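Local coordinates for protein viral CASP8 and FADD-like apoptosis regulator (Molluscum contagiosum virus subtype 1, PDB 2BBR) that blocks death-receptor-induced apoptosis by interfering with caspase-8 recruitment and activation at the death-inducing signalling complex, and suppresses host NF-kappa-B activation, at residues H15-E18 and E19-S22; S26-L29 and F30-H33; R97-M100 and V101-E105; L141-N145 and V146-S150. All blocks are in the same frame, centred on the assembly; numbering follows the deposited sequence.

Interaction 1: H15-E18 and E19-S22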
ATOM      1  N   HIS A  15       9.634  -5.543  17.777  1.00 20.50           N
ATOM      2  CA  HIS A  15      11.076  -5.631  17.621  1.00 16.86           C
ATOM      3  C   HIS A  15      11.415  -5.521  16.134  1.00 17.07           C
ATOM      4  O   HIS A  15      12.385  -4.872  15.745  1.00 15.67           O
ATOM      5  CB  HIS A  15      11.570  -6.956  18.205  1.00 16.71           C
ATOM      6  CG  HIS A  15      13.046  -7.154  18.092  1.00 14.04           C
ATOM      7  ND1 HIS A  15      13.625  -7.870  17.069  1.00 14.52           N
ATOM      8  CD2 HIS A  15      14.064  -6.728  18.877  1.00 14.98           C
ATOM      9  CE1 HIS A  15      14.935  -7.882  17.229  1.00 15.30           C
ATOM     10  NE2 HIS A  15      15.228  -7.196  18.320  1.00 16.05           N
ATOM     11  N   LEU A  16      10.599  -6.154  15.304  1.00 17.61           N
ATOM     12  CA  LEU A  16      10.798  -6.101  13.862  1.00 19.00           C
ATOM     13  C   LEU A  16      10.686  -4.656  13.363  1.00 18.56           C
ATOM     14  O   LEU A  16      11.432  -4.239  12.479  1.00 18.07           O
ATOM     15  CB  LEU A  16       9.754  -6.980  13.165  1.00 20.75           C
ATOM     16  CG  LEU A  16       9.720  -6.965  11.635  1.00 21.05           C
ATOM     17  CD1 LEU A  16      11.076  -7.356  11.080  1.00 23.16           C
ATOM     18  CD2 LEU A  16       8.642  -7.915  11.138  1.00 22.72           C
ATOM     19  N   LEU A  17       9.765  -3.894  13.949  1.00 17.86           N
ATOM     20  CA  LEU A  17       9.545  -2.505  13.548  1.00 19.36           C
ATOM     21  C   LEU A  17      10.741  -1.579  13.741  1.00 19.53           C
ATOM     22  O   LEU A  17      10.854  -0.556  13.065  1.00 19.38           O
ATOM     23  CB  LEU A  17       8.344  -1.922  14.295  1.00 21.33           C
ATOM     24  CG  LEU A  17       6.966  -2.489  13.947  1.00 21.55           C
ATOM     25  CD1 LEU A  17       5.904  -1.782  14.777  1.00 23.83           C
ATOM     26  CD2 LEU A  17       6.695  -2.305  12.460  1.00 23.03           C
ATOM     27  N   GLU A  18      11.626  -1.926  14.668  1.00 19.32           N
ATOM     28  CA  GLU A  18      12.806  -1.112  14.925  1.00 19.53           C
ATOM     29  C   GLU A  18      13.726  -1.124  13.711  1.00 18.57           C
ATOM     30  O   GLU A  18      14.681  -0.350  13.634  1.00 18.29           O
ATOM     31  CB  GLU A  18      13.557  -1.644  16.146  1.00 22.85           C
ATOM     32  CG  GLU A  18      12.778  -1.541  17.447  1.00 26.75           C
ATOM     33  CD  GLU A  18      13.498  -2.191  18.611  1.00 29.82           C
ATOM     34  OE1 GLU A  18      14.657  -1.812  18.883  1.00 32.65           O
ATOM     35  OE2 GLU A  18      12.902  -3.080  19.256  1.00 31.81           O
ATOM     36  N   GLU A  19      13.429  -2.003  12.760  1.00 16.75           N
ATOM     37  CA  GLU A  19      14.244  -2.118  11.560  1.00 15.48           C
ATOM     38  C   GLU A  19      13.754  -1.263  10.401  1.00 14.84           C
ATOM     39  O   GLU A  19      14.430  -1.158   9.385  1.00 14.91           O
ATOM     40  CB  GLU A  19      14.317  -3.582  11.115  1.00 16.11           C
ATOM     41  CG  GLU A  19      14.949  -4.505  12.144  1.00 19.96           C
ATOM     42  CD  GLU A  19      16.348  -4.067  12.530  1.00 23.38           C
ATOM     43  OE1 GLU A  19      17.217  -3.993  11.635  1.00 25.45           O
ATOM     44  OE2 GLU A  19      16.580  -3.794  13.727  1.00 25.48           O
ATOM     45  N   LEU A  20      12.585  -0.650  10.554  1.00 14.42           N
ATOM     46  CA  LEU A  20      12.020   0.177   9.493  1.00 15.31           C
ATOM     47  C   LEU A  20      12.249   1.657   9.759  1.00 14.81           C
ATOM     48  O   LEU A  20      12.272   2.090  10.910  1.00 17.39           O
ATOM     49  CB  LEU A  20      10.519  -0.091   9.373  1.00 15.14           C
ATOM     50  CG  LEU A  20      10.091  -1.553   9.228  1.00 17.91           C
ATOM     51  CD1 LEU A  20       8.579  -1.629   9.195  1.00 19.56           C
ATOM     52  CD2 LEU A  20      10.686  -2.156   7.967  1.00 18.94           C
ATOM     53  N   ASP A  21      12.418   2.432   8.692  1.00 15.84           N
ATOM     54  CA  ASP A  21      12.619   3.867   8.837  1.00 15.78           C
ATOM     55  C   ASP A  21      11.273   4.566   8.680  1.00 15.93           C
ATOM     56  O   ASP A  21      10.248   3.908   8.491  1.00 14.62           O
ATOM     57  CB  ASP A  21      13.648   4.384   7.817  1.00 16.83           C
ATOM     58  CG  ASP A  21      13.181   4.258   6.377  1.00 17.77           C
ATOM     59  OD1 ASP A  21      14.050   4.289   5.479  1.00 19.55           O
ATOM     60  OD2 ASP A  21      11.961   4.146   6.133  1.00 17.63           O
ATOM     61  N   SER A  22      11.270   5.892   8.763  1.00 15.94           N
ATOM     62  CA  SER A  22      10.031   6.655   8.663  1.00 15.80           C
ATOM     63  C   SER A  22       9.269   6.475   7.357  1.00 14.36           C
ATOM     64  O   SER A  22       8.040   6.484   7.351  1.00 14.31           O
ATOM     65  CB  SER A  22      10.309   8.142   8.899  1.00 18.58           C
ATOM     66  OG  SER A  22      10.761   8.369  10.222  1.00 24.16           O
TER
HETATM   67  O   HOH W   1      15.061  -4.780  15.950  1.00 23.42           O
HETATM   68  O   HOH W   2      13.939   2.560  13.037  1.00 38.18           O

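Interaction 2: S26-L29 and F30-H33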
ATOM      1  N   SER A  26       5.431   4.817   6.967  1.00 12.09           N
ATOM      2  CA  SER A  26       4.336   5.450   6.246  1.00 12.65           C
ATOM      3  C   SER A  26       3.698   4.478   5.259  1.00 11.34           C
ATOM      4  O   SER A  26       2.479   4.447   5.106  1.00 11.18           O
ATOM      5  CB  SER A  26       4.846   6.690   5.505  1.00 14.31           C
ATOM      6  OG  SER A  26       3.803   7.329   4.793  1.00 20.50           O
ATOM      7  N   LEU A  27       4.526   3.691   4.583  1.00 10.94           N
ATOM      8  CA  LEU A  27       4.012   2.724   3.627  1.00 10.09           C
ATOM      9  C   LEU A  27       3.166   1.665   4.327  1.00  9.78           C
ATOM     10  O   LEU A  27       2.108   1.284   3.832  1.00  9.92           O
ATOM     11  CB  LEU A  27       5.158   2.057   2.858  1.00 11.42           C
ATOM     12  CG  LEU A  27       6.057   3.001   2.055  1.00 12.41           C
ATOM     13  CD1 LEU A  27       7.104   2.202   1.301  1.00 13.15           C
ATOM     14  CD2 LEU A  27       5.215   3.812   1.086  1.00 13.99           C
ATOM     15  N   LEU A  28       3.626   1.188   5.480  1.00 10.05           N
ATOM     16  CA  LEU A  28       2.863   0.183   6.203  1.00 10.30           C
ATOM     17  C   LEU A  28       1.557   0.768   6.719  1.00 10.07           C
ATOM     18  O   LEU A  28       0.517   0.115   6.663  1.00 10.49           O
ATOM     19  CB  LEU A  28       3.679  -0.389   7.363  1.00 13.49           C
ATOM     20  CG  LEU A  28       4.898  -1.229   6.973  1.00 15.21           C
ATOM     21  CD1 LEU A  28       5.442  -1.923   8.211  1.00 17.56           C
ATOM     22  CD2 LEU A  28       4.504  -2.264   5.925  1.00 16.74           C
ATOM     23  N   LEU A  29       1.601   1.995   7.223  1.00 10.59           N
ATOM     24  CA  LEU A  29       0.382   2.626   7.710  1.00 10.67           C
ATOM     25  C   LEU A  29      -0.630   2.730   6.570  1.00 10.42           C
ATOM     26  O   LEU A  29      -1.824   2.525   6.770  1.00 11.34           O
ATOM     27  CB  LEU A  29       0.679   4.011   8.289  1.00 12.94           C
ATOM     28  CG  LEU A  29       1.272   4.026   9.700  1.00 16.78           C
ATOM     29  CD1 LEU A  29       1.601   5.450  10.104  1.00 19.75           C
ATOM     30  CD2 LEU A  29       0.280   3.413  10.681  1.00 18.88           C
ATOM     31  N   PHE A  30      -0.148   3.040   5.370  1.00 10.55           N
ATOM     32  CA  PHE A  30      -1.023   3.139   4.206  1.00 10.31           C
ATOM     33  C   PHE A  30      -1.626   1.766   3.893  1.00  9.82           C
ATOM     34  O   PHE A  30      -2.824   1.647   3.629  1.00 10.08           O
ATOM     35  CB  PHE A  30      -0.231   3.653   3.003  1.00 10.78           C
ATOM     36  CG  PHE A  30      -0.999   3.625   1.713  1.00  9.14           C
ATOM     37  CD1 PHE A  30      -1.863   4.661   1.366  1.00  9.15           C
ATOM     38  CD2 PHE A  30      -0.859   2.555   0.841  1.00  9.20           C
ATOM     39  CE1 PHE A  30      -2.576   4.624   0.159  1.00 10.12           C
ATOM     40  CE2 PHE A  30      -1.564   2.512  -0.357  1.00 10.20           C
ATOM     41  CZ  PHE A  30      -2.423   3.547  -0.701  1.00  9.39           C
ATOM     42  N   LEU A  31      -0.798   0.727   3.933  1.00  9.08           N
ATOM     43  CA  LEU A  31      -1.281  -0.624   3.660  1.00  9.29           C
ATOM     44  C   LEU A  31      -2.377  -1.034   4.641  1.00  8.61           C
ATOM     45  O   LEU A  31      -3.270  -1.816   4.300  1.00  9.57           O
ATOM     46  CB  LEU A  31      -0.131  -1.635   3.744  1.00  9.67           C
ATOM     47  CG  LEU A  31       0.896  -1.640   2.610  1.00  9.75           C
ATOM     48  CD1 LEU A  31       1.982  -2.659   2.921  1.00 11.06           C
ATOM     49  CD2 LEU A  31       0.214  -1.969   1.284  1.00 10.37           C
ATOM     50  N   CYS A  32      -2.302  -0.497   5.857  1.00  9.46           N
ATOM     51  CA  CYS A  32      -3.270  -0.803   6.909  1.00 10.32           C
ATOM     52  C   CYS A  32      -4.394   0.219   7.000  1.00 10.91           C
ATOM     53  O   CYS A  32      -5.183   0.183   7.941  1.00 12.03           O
ATOM     54  CB  CYS A  32      -2.569  -0.856   8.269  1.00 11.43           C
ATOM     55  SG  CYS A  32      -1.282  -2.099   8.426  1.00 12.77           S
ATOM     56  N   HIS A  33      -4.482   1.114   6.021  1.00 11.22           N
ATOM     57  CA  HIS A  33      -5.488   2.171   6.045  1.00 11.06           C
ATOM     58  C   HIS A  33      -6.939   1.733   6.241  1.00 12.66           C
ATOM     59  O   HIS A  33      -7.668   2.349   7.017  1.00 13.93           O
ATOM     60  CB  HIS A  33      -5.383   3.015   4.774  1.00 10.33           C
ATOM     61  CG  HIS A  33      -6.196   4.272   4.814  1.00 10.91           C
ATOM     62  ND1 HIS A  33      -5.859   5.355   5.596  1.00 12.74           N
ATOM     63  CD2 HIS A  33      -7.344   4.608   4.179  1.00 11.25           C
ATOM     64  CE1 HIS A  33      -6.765   6.306   5.442  1.00 12.59           C
ATOM     65  NE2 HIS A  33      -7.677   5.877   4.587  1.00 11.54           N
TER
HETATM   66  O   HOH W   3      -3.372   4.806   7.224  1.00 21.98           O

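Interaction 3: R97-M100 and V101-E105. With AZI (azide ion), chain B.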
ATOM      1  N   ARG A  97      -4.010  -1.472  -2.456  1.00  8.95           N
ATOM      2  CA  ARG A  97      -3.032  -0.835  -1.581  1.00  9.81           C
ATOM      3  C   ARG A  97      -1.599  -1.237  -1.909  1.00  8.33           C
ATOM      4  O   ARG A  97      -0.696  -0.398  -1.920  1.00  9.32           O
ATOM      5  CB  ARG A  97      -3.335  -1.168  -0.115  1.00 11.69           C
ATOM      6  CG  ARG A  97      -4.705  -0.731   0.386  1.00 15.59           C
ATOM      7  CD  ARG A  97      -4.707   0.699   0.878  1.00 16.59           C
ATOM      8  NE  ARG A  97      -6.061   1.154   1.181  1.00 14.15           N
ATOM      9  CZ  ARG A  97      -6.464   2.407   1.022  1.00 12.07           C
ATOM     10  NH1 ARG A  97      -5.606   3.315   0.577  1.00 11.89           N
ATOM     11  NH2 ARG A  97      -7.726   2.737   1.260  1.00 11.42           N
ATOM     12  N   LYS A  98      -1.379  -2.521  -2.158  1.00  8.73           N
ATOM     13  CA  LYS A  98      -0.035  -2.983  -2.476  1.00  8.55           C
ATOM     14  C   LYS A  98       0.465  -2.361  -3.778  1.00  8.78           C
ATOM     15  O   LYS A  98       1.622  -1.945  -3.874  1.00  9.45           O
ATOM     16  CB  LYS A  98      -0.009  -4.510  -2.552  1.00  9.48           C
ATOM     17  CG  LYS A  98      -0.195  -5.179  -1.191  1.00  8.86           C
ATOM     18  CD  LYS A  98      -0.168  -6.696  -1.280  1.00  9.91           C
ATOM     19  CE  LYS A  98      -1.453  -7.252  -1.869  1.00 10.28           C
ATOM     20  NZ  LYS A  98      -1.329  -8.707  -2.159  1.00 12.24           N
ATOM     21  N   LEU A  99      -0.411  -2.281  -4.776  1.00  8.99           N
ATOM     22  CA  LEU A  99      -0.041  -1.691  -6.057  1.00  9.14           C
ATOM     23  C   LEU A  99       0.334  -0.224  -5.904  1.00  7.95           C
ATOM     24  O   LEU A  99       1.315   0.235  -6.485  1.00 10.12           O
ATOM     25  CB  LEU A  99      -1.190  -1.818  -7.059  1.00 10.99           C
ATOM     26  CG  LEU A  99      -0.986  -1.149  -8.424  1.00 11.39           C
ATOM     27  CD1 LEU A  99       0.279  -1.670  -9.091  1.00 13.92           C
ATOM     28  CD2 LEU A  99      -2.193  -1.421  -9.305  1.00 12.82           C
ATOM     29  N   MET A 100      -0.448   0.517  -5.127  1.00  8.29           N
ATOM     30  CA  MET A 100      -0.151   1.930  -4.934  1.00  8.64           C
ATOM     31  C   MET A 100       1.221   2.125  -4.289  1.00  9.06           C
ATOM     32  O   MET A 100       1.967   3.032  -4.662  1.00  9.80           O
ATOM     33  CB  MET A 100      -1.238   2.603  -4.096  1.00  9.62           C
ATOM     34  CG  MET A 100      -2.587   2.707  -4.804  1.00 11.52           C
ATOM     35  SD  MET A 100      -2.530   3.567  -6.405  1.00 13.57           S
ATOM     36  CE  MET A 100      -2.787   2.192  -7.505  1.00 16.55           C
ATOM     37  N   VAL A 101       1.561   1.287  -3.315  1.00  8.83           N
ATOM     38  CA  VAL A 101       2.869   1.409  -2.680  1.00 10.00           C
ATOM     39  C   VAL A 101       3.965   1.158  -3.710  1.00 10.02           C
ATOM     40  O   VAL A 101       4.932   1.920  -3.803  1.00 10.30           O
ATOM     41  CB  VAL A 101       3.043   0.405  -1.520  1.00  9.87           C
ATOM     42  CG1 VAL A 101       4.500   0.382  -1.067  1.00 11.20           C
ATOM     43  CG2 VAL A 101       2.138   0.794  -0.354  1.00 11.03           C
ATOM     44  N   CYS A 102       3.811   0.097  -4.491  1.00  9.72           N
ATOM     45  CA  CYS A 102       4.818  -0.237  -5.484  1.00 11.00           C
ATOM     46  C   CYS A 102       4.984   0.827  -6.560  1.00 11.04           C
ATOM     47  O   CYS A 102       6.109   1.133  -6.957  1.00 11.42           O
ATOM     48  CB  CYS A 102       4.503  -1.596  -6.100  1.00 12.16           C
ATOM     49  SG  CYS A 102       4.722  -2.939  -4.905  1.00 19.80           S
ATOM     50  N   VAL A 103       3.880   1.393  -7.031  1.00 10.60           N
ATOM     51  CA  VAL A 103       3.955   2.440  -8.040  1.00 10.81           C
ATOM     52  C   VAL A 103       4.678   3.649  -7.450  1.00 11.30           C
ATOM     53  O   VAL A 103       5.510   4.272  -8.116  1.00 11.95           O
ATOM     54  CB  VAL A 103       2.542   2.841  -8.520  1.00 12.05           C
ATOM     55  CG1 VAL A 103       2.599   4.118  -9.348  1.00 13.26           C
ATOM     56  CG2 VAL A 103       1.952   1.715  -9.344  1.00 15.06           C
ATOM     57  N   GLY A 104       4.381   3.964  -6.193  1.00 10.73           N
ATOM     58  CA  GLY A 104       5.032   5.092  -5.556  1.00 11.47           C
ATOM     59  C   GLY A 104       6.542   4.935  -5.508  1.00 12.05           C
ATOM     60  O   GLY A 104       7.274   5.919  -5.592  1.00 14.71           O
ATOM     61  N   GLU A 105       7.014   3.701  -5.365  1.00 12.61           N
ATOM     62  CA  GLU A 105       8.450   3.452  -5.304  1.00 13.48           C
ATOM     63  C   GLU A 105       9.119   3.484  -6.678  1.00 14.16           C
ATOM     64  O   GLU A 105      10.348   3.443  -6.772  1.00 17.19           O
ATOM     65  CB  GLU A 105       8.725   2.111  -4.618  1.00 15.33           C
ATOM     66  CG  GLU A 105       8.279   2.060  -3.163  1.00 16.75           C
ATOM     67  CD  GLU A 105       8.874   3.181  -2.331  1.00 18.56           C
ATOM     68  OE1 GLU A 105       8.106   4.044  -1.855  1.00 16.76           O
ATOM     69  OE2 GLU A 105      10.112   3.201  -2.155  1.00 22.66           O
TER
HETATM   70  N1  AZI B 201       0.978  -9.049  -4.366  1.00 11.17           N
HETATM   71  N2  AZI B 201       0.621  -7.958  -4.604  1.00 12.24           N
HETATM   72  N3  AZI B 201       0.287  -6.884  -4.907  1.00 19.41           N

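Interaction 4: L141-N145 and V146-S150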
ATOM      1  N   LEU A 141      -4.028   8.914  -0.743  1.00  9.00           N
ATOM      2  CA  LEU A 141      -5.037   9.110   0.289  1.00  9.62           C
ATOM      3  C   LEU A 141      -5.775  10.432   0.096  1.00  9.11           C
ATOM      4  O   LEU A 141      -6.987  10.501   0.306  1.00  9.84           O
ATOM      5  CB  LEU A 141      -4.403   9.050   1.683  1.00 10.26           C
ATOM      6  CG  LEU A 141      -3.895   7.667   2.110  1.00 10.99           C
ATOM      7  CD1 LEU A 141      -3.278   7.765   3.497  1.00 12.95           C
ATOM      8  CD2 LEU A 141      -5.036   6.659   2.113  1.00 12.11           C
ATOM      9  N   ALA A 142      -5.055  11.477  -0.298  1.00  9.96           N
ATOM     10  CA  ALA A 142      -5.687  12.773  -0.521  1.00 10.14           C
ATOM     11  C   ALA A 142      -6.732  12.664  -1.634  1.00  9.39           C
ATOM     12  O   ALA A 142      -7.830  13.217  -1.525  1.00  9.80           O
ATOM     13  CB  ALA A 142      -4.640  13.818  -0.875  1.00 11.78           C
ATOM     14  N   LEU A 143      -6.392  11.954  -2.704  1.00  9.28           N
ATOM     15  CA  LEU A 143      -7.326  11.764  -3.809  1.00  9.70           C
ATOM     16  C   LEU A 143      -8.518  10.926  -3.351  1.00  9.17           C
ATOM     17  O   LEU A 143      -9.657  11.201  -3.729  1.00 10.24           O
ATOM     18  CB  LEU A 143      -6.626  11.077  -4.987  1.00  9.90           C
ATOM     19  CG  LEU A 143      -5.577  11.914  -5.728  1.00 10.91           C
ATOM     20  CD1 LEU A 143      -4.727  11.010  -6.605  1.00 12.13           C
ATOM     21  CD2 LEU A 143      -6.251  12.997  -6.555  1.00 12.63           C
ATOM     22  N   GLU A 144      -8.257   9.907  -2.537  1.00  8.71           N
ATOM     23  CA  GLU A 144      -9.323   9.055  -2.019  1.00  9.47           C
ATOM     24  C   GLU A 144     -10.278   9.859  -1.151  1.00  9.89           C
ATOM     25  O   GLU A 144     -11.495   9.695  -1.221  1.00 10.04           O
ATOM     26  CB  GLU A 144      -8.755   7.950  -1.126  1.00 10.66           C
ATOM     27  CG  GLU A 144      -8.224   6.719  -1.812  1.00 12.47           C
ATOM     28  CD  GLU A 144      -7.777   5.673  -0.803  1.00 11.55           C
ATOM     29  OE1 GLU A 144      -8.498   5.470   0.202  1.00 14.16           O
ATOM     30  OE2 GLU A 144      -6.715   5.060  -1.017  1.00 13.07           O
ATOM     31  N   ASN A 145      -9.713  10.724  -0.318  1.00  9.83           N
ATOM     32  CA  ASN A 145     -10.514  11.496   0.612  1.00 10.32           C
ATOM     33  C   ASN A 145     -11.502  12.473   0.001  1.00 10.49           C
ATOM     34  O   ASN A 145     -12.459  12.871   0.670  1.00 11.74           O
ATOM     35  CB  ASN A 145      -9.603  12.185   1.636  1.00 10.55           C
ATOM     36  CG  ASN A 145      -8.929  11.187   2.564  1.00 10.34           C
ATOM     37  OD1 ASN A 145      -9.392  10.054   2.704  1.00 11.43           O
ATOM     38  ND2 ASN A 145      -7.845  11.605   3.213  1.00 12.24           N
ATOM     39  N   VAL A 146     -11.289  12.853  -1.256  1.00 11.04           N
ATOM     40  CA  VAL A 146     -12.225  13.746  -1.933  1.00 12.18           C
ATOM     41  C   VAL A 146     -13.020  12.977  -2.991  1.00 12.72           C
ATOM     42  O   VAL A 146     -13.781  13.565  -3.760  1.00 14.98           O
ATOM     43  CB  VAL A 146     -11.518  14.957  -2.596  1.00 14.12           C
ATOM     44  CG1 VAL A 146     -10.819  15.792  -1.535  1.00 14.55           C
ATOM     45  CG2 VAL A 146     -10.536  14.487  -3.650  1.00 14.19           C
ATOM     46  N   GLY A 147     -12.837  11.659  -3.024  1.00 11.76           N
ATOM     47  CA  GLY A 147     -13.574  10.826  -3.959  1.00 12.88           C
ATOM     48  C   GLY A 147     -13.066  10.710  -5.382  1.00 11.95           C
ATOM     49  O   GLY A 147     -13.796  10.224  -6.249  1.00 13.68           O
ATOM     50  N   LEU A 148     -11.835  11.137  -5.645  1.00 11.33           N
ATOM     51  CA  LEU A 148     -11.298  11.042  -7.000  1.00 11.85           C
ATOM     52  C   LEU A 148     -10.825   9.637  -7.364  1.00 11.62           C
ATOM     53  O   LEU A 148     -10.817   9.268  -8.543  1.00 12.58           O
ATOM     54  CB  LEU A 148     -10.173  12.057  -7.205  1.00 11.98           C
ATOM     55  CG  LEU A 148     -10.688  13.477  -7.474  1.00 12.83           C
ATOM     56  CD1 LEU A 148      -9.546  14.473  -7.419  1.00 15.10           C
ATOM     57  CD2 LEU A 148     -11.373  13.526  -8.835  1.00 15.76           C
ATOM     58  N   VAL A 149     -10.416   8.864  -6.361  1.00 11.39           N
ATOM     59  CA  VAL A 149      -9.995   7.484  -6.577  1.00 11.00           C
ATOM     60  C   VAL A 149     -10.513   6.631  -5.426  1.00 10.91           C
ATOM     61  O   VAL A 149     -10.850   7.143  -4.357  1.00 11.43           O
ATOM     62  CB  VAL A 149      -8.452   7.315  -6.648  1.00 13.21           C
ATOM     63  CG1 VAL A 149      -7.876   8.179  -7.750  1.00 13.31           C
ATOM     64  CG2 VAL A 149      -7.826   7.647  -5.316  1.00 16.11           C
ATOM     65  N   SER A 150     -10.582   5.330  -5.663  1.00 10.90           N
ATOM     66  CA  SER A 150     -11.035   4.377  -4.661  1.00 11.37           C
ATOM     67  C   SER A 150     -10.497   3.025  -5.098  1.00 11.60           C
ATOM     68  O   SER A 150      -9.927   2.906  -6.180  1.00 11.42           O
ATOM     69  CB  SER A 150     -12.558   4.327  -4.624  1.00 12.79           C
ATOM     70  OG  SER A 150     -13.041   3.688  -5.791  1.00 15.31           O
TER
HETATM   71  O   HOH W   4     -12.816   7.722  -2.565  1.00 10.81           O

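Interaction 1: H15-E18 and E19-S22
Glu-19 folds back over the turn of chain that closes helix 10-17, and its side chain can be followed atom by atom. Glu-19 CB rests 3.3 Å from Leu-16 O, and Glu-19 CG stays close to the same oxygen, at 3.5 Å. With chi2 at -57° the chain then bends, which carries the carboxylate back alongside the helix end instead of straight outward. There Glu-19 OE2 accepts a bond of 2.9 Å from a water that also donates to His-15 O, and this water stands over one face of the His-15 ring. A second water donates to both Glu-18 O and Leu-20 O, bridging the two carbonyls across the turn. Leu-17 to Leu-20 form a type I beta turn, closed by Leu-20 N bonding to Leu-17 O at 3.1 Å. On the apolar side Leu-17 CD2 meets Leu-20 CD1 at 3.8 Å. The turn links two consecutive helices of the first death effector domain: Leu-16 leans on Leu-72 and Arg-76 of helix 70-77, Leu-17 reaches Val-42 and Leu-46 of helix 42-51, and Leu-20 packs against Asp-25 of helix 22-31.

Interaction 2: S26-L29 and F30-H33
Phe-30 N, Leu-31 N and Cys-32 N bond to the carbonyl oxygens of Ser-26, Leu-27 and Leu-28, each at i-4, while Cys-32, at phi -95°, is the first residue to leave helical geometry. This is the closing turn of helix 22-31, part of the first death effector domain and of the helical bundle of the death fold. The bond from Cys-32 N to Leu-28 O, 3.0 Å long, is more bent than the two before it, at 140°, and the same N-H makes a second, weak bond to Leu-29 O. The donor is thus shared, weakly on one side, as the chain begins to diverge.

Among the side chains, Leu-28 and Leu-31 meet through one methyl each, CD2 to CD1 at 3.9 Å, three residues apart on the same flank. Leu-31 also lays its CG over the backbone, 3.4 Å from Leu-27 O. Phe-30 behaves differently: its CB sits 3.4 Å from Leu-27 O, but with CG anti to the backbone N (chi1 173°) the ring leads away from the preceding turn. It wedges between helices 95-104 and 136-145, where it touches Met-100, Val-101, Val-137 and Leu-141 and makes a cation-pi contact with Arg-97. Leu-29 and Cys-32 instead lie against Ala-45 of helix 42-51. At the helix end a water donates to Leu-29 O at 2.8 Å and lies in the plane of the His-33 ring at its edge, 3.0 Å from His-33 ND1.

Interaction 3: R97-M100 and V101-E105
Val-101 sets its CG2 3.5 Å from Arg-97 O, the carbonyl that its own N-H binds, and lies beside that backbone bond one turn back in helix 95-104. Cys-102 comes next: its N bonds to Lys-98 O at 3.1 Å. Val-103 N bonds to Leu-99 O at 2.9 Å, and Val-103 CG2 touches both that oxygen and Leu-99 CD1, the latter at 3.8 Å. Leu-99 can supply this methyl because its CG stands anti to the backbone N (chi1 176°), beside the carbonyl carbon. Gly-104 N closes the series on Met-100 O at 3.0 Å, and Glu-105 turns its OE1 to His-23. Lys-98 lies along an azide ion, probably from the crystallisation liquor: Lys-98 CB is 3.4 Å from azide N3, and Lys-98 NZ makes a weak bond to N2 and lies 3.2 Å from N1. NZ also forms salt bridges with Glu-62 and with the C-terminal carboxylate of His-195, a residue of the histidine tag. Helix 95-104, of the second death effector domain, packs on helix 22-31 of the first: Val-101 touches Leu-31 there, Met-100 touches Val-140 of helix 136-145, and Leu-99 and Val-103 lie against helix 167-187.

Interaction 4: L141-N145 and V146-S150
Leu-148 N and Gly-147 N reach back to Leu-143 O and Glu-144 O at 2.9 Å and 3.0 Å, the paired bonds of a Schellman motif that ends helix 136-145. Gly-147 is its C-prime residue, with phi at 82°, a conformation in which a CB would press on the preceding carbonyl oxygen. The two bonds differ in approach: Leu-148 N comes in only modestly tilted from the carbonyl plane of Leu-143, whereas Gly-147 N sits well above that of Glu-144. Val-146 N adds only weak bonds, to Ala-142 O and Leu-143 O.

A water donates to Glu-144 O and to Val-149 O, both at 2.7 Å, tying the last turn to the departing chain. Val-149 O also receives a CA-H...O contact from Glu-144 CA at 3.4 Å. Farther out on Glu-144, the extended chain sends its carboxylate to helix 95-104, where OE2 meets Arg-97 NH1 in a salt bridge and makes a hydrogen bond with Tyr-96 OH.

Packing follows the reversal. Leu-143 CD2 meets Leu-148 CD1 at 3.7 Å, the hydrophobic contact that commonly accompanies a Schellman motif. With Val-149 CG1 anti to the carbonyl carbon (chi1 -58°), Val-149 CG2 falls between the backbone N and the carbonyl carbon and fits against Leu-143 CB and Glu-144 CG, each at 3.6 Å. Leu-143 and Val-149 both continue onto Leu-157 of helix 155-163.

The chemistry implies a helix end where Leu-143 O and Glu-144 O are met by backward N-H groups, the latter also by water, while apolar contacts probably help to set the direction in which the chain leaves.

In the fold
The four contacts follow one another along the chain, two in each death effector domain; interactions 2, 3 and 4 meet where the domains pack, while interaction 1 lies to one side. Interaction 1 passes to interaction 2 within the first domain through Leu-20 CD1 and Leu-28 CD1, 3.3 Å apart. Interactions 2 and 3, with centres about 11 Å apart, meet across the domain boundary, where Leu-31 CD2 lies 3.7 Å from Arg-97 O. Interaction 2 also touches interaction 4, His-33 NE2 lying 3.7 Å from Leu-141 CD2. Arg-97 of interaction 3 reaches interaction 4 too, its NH1 2.6 Å from Glu-144 OE2. By contrast, the centres of interactions 1 and 4 are about 28 Å apart. The azide, bound also by Arg-95, touches interaction 3 through Lys-98.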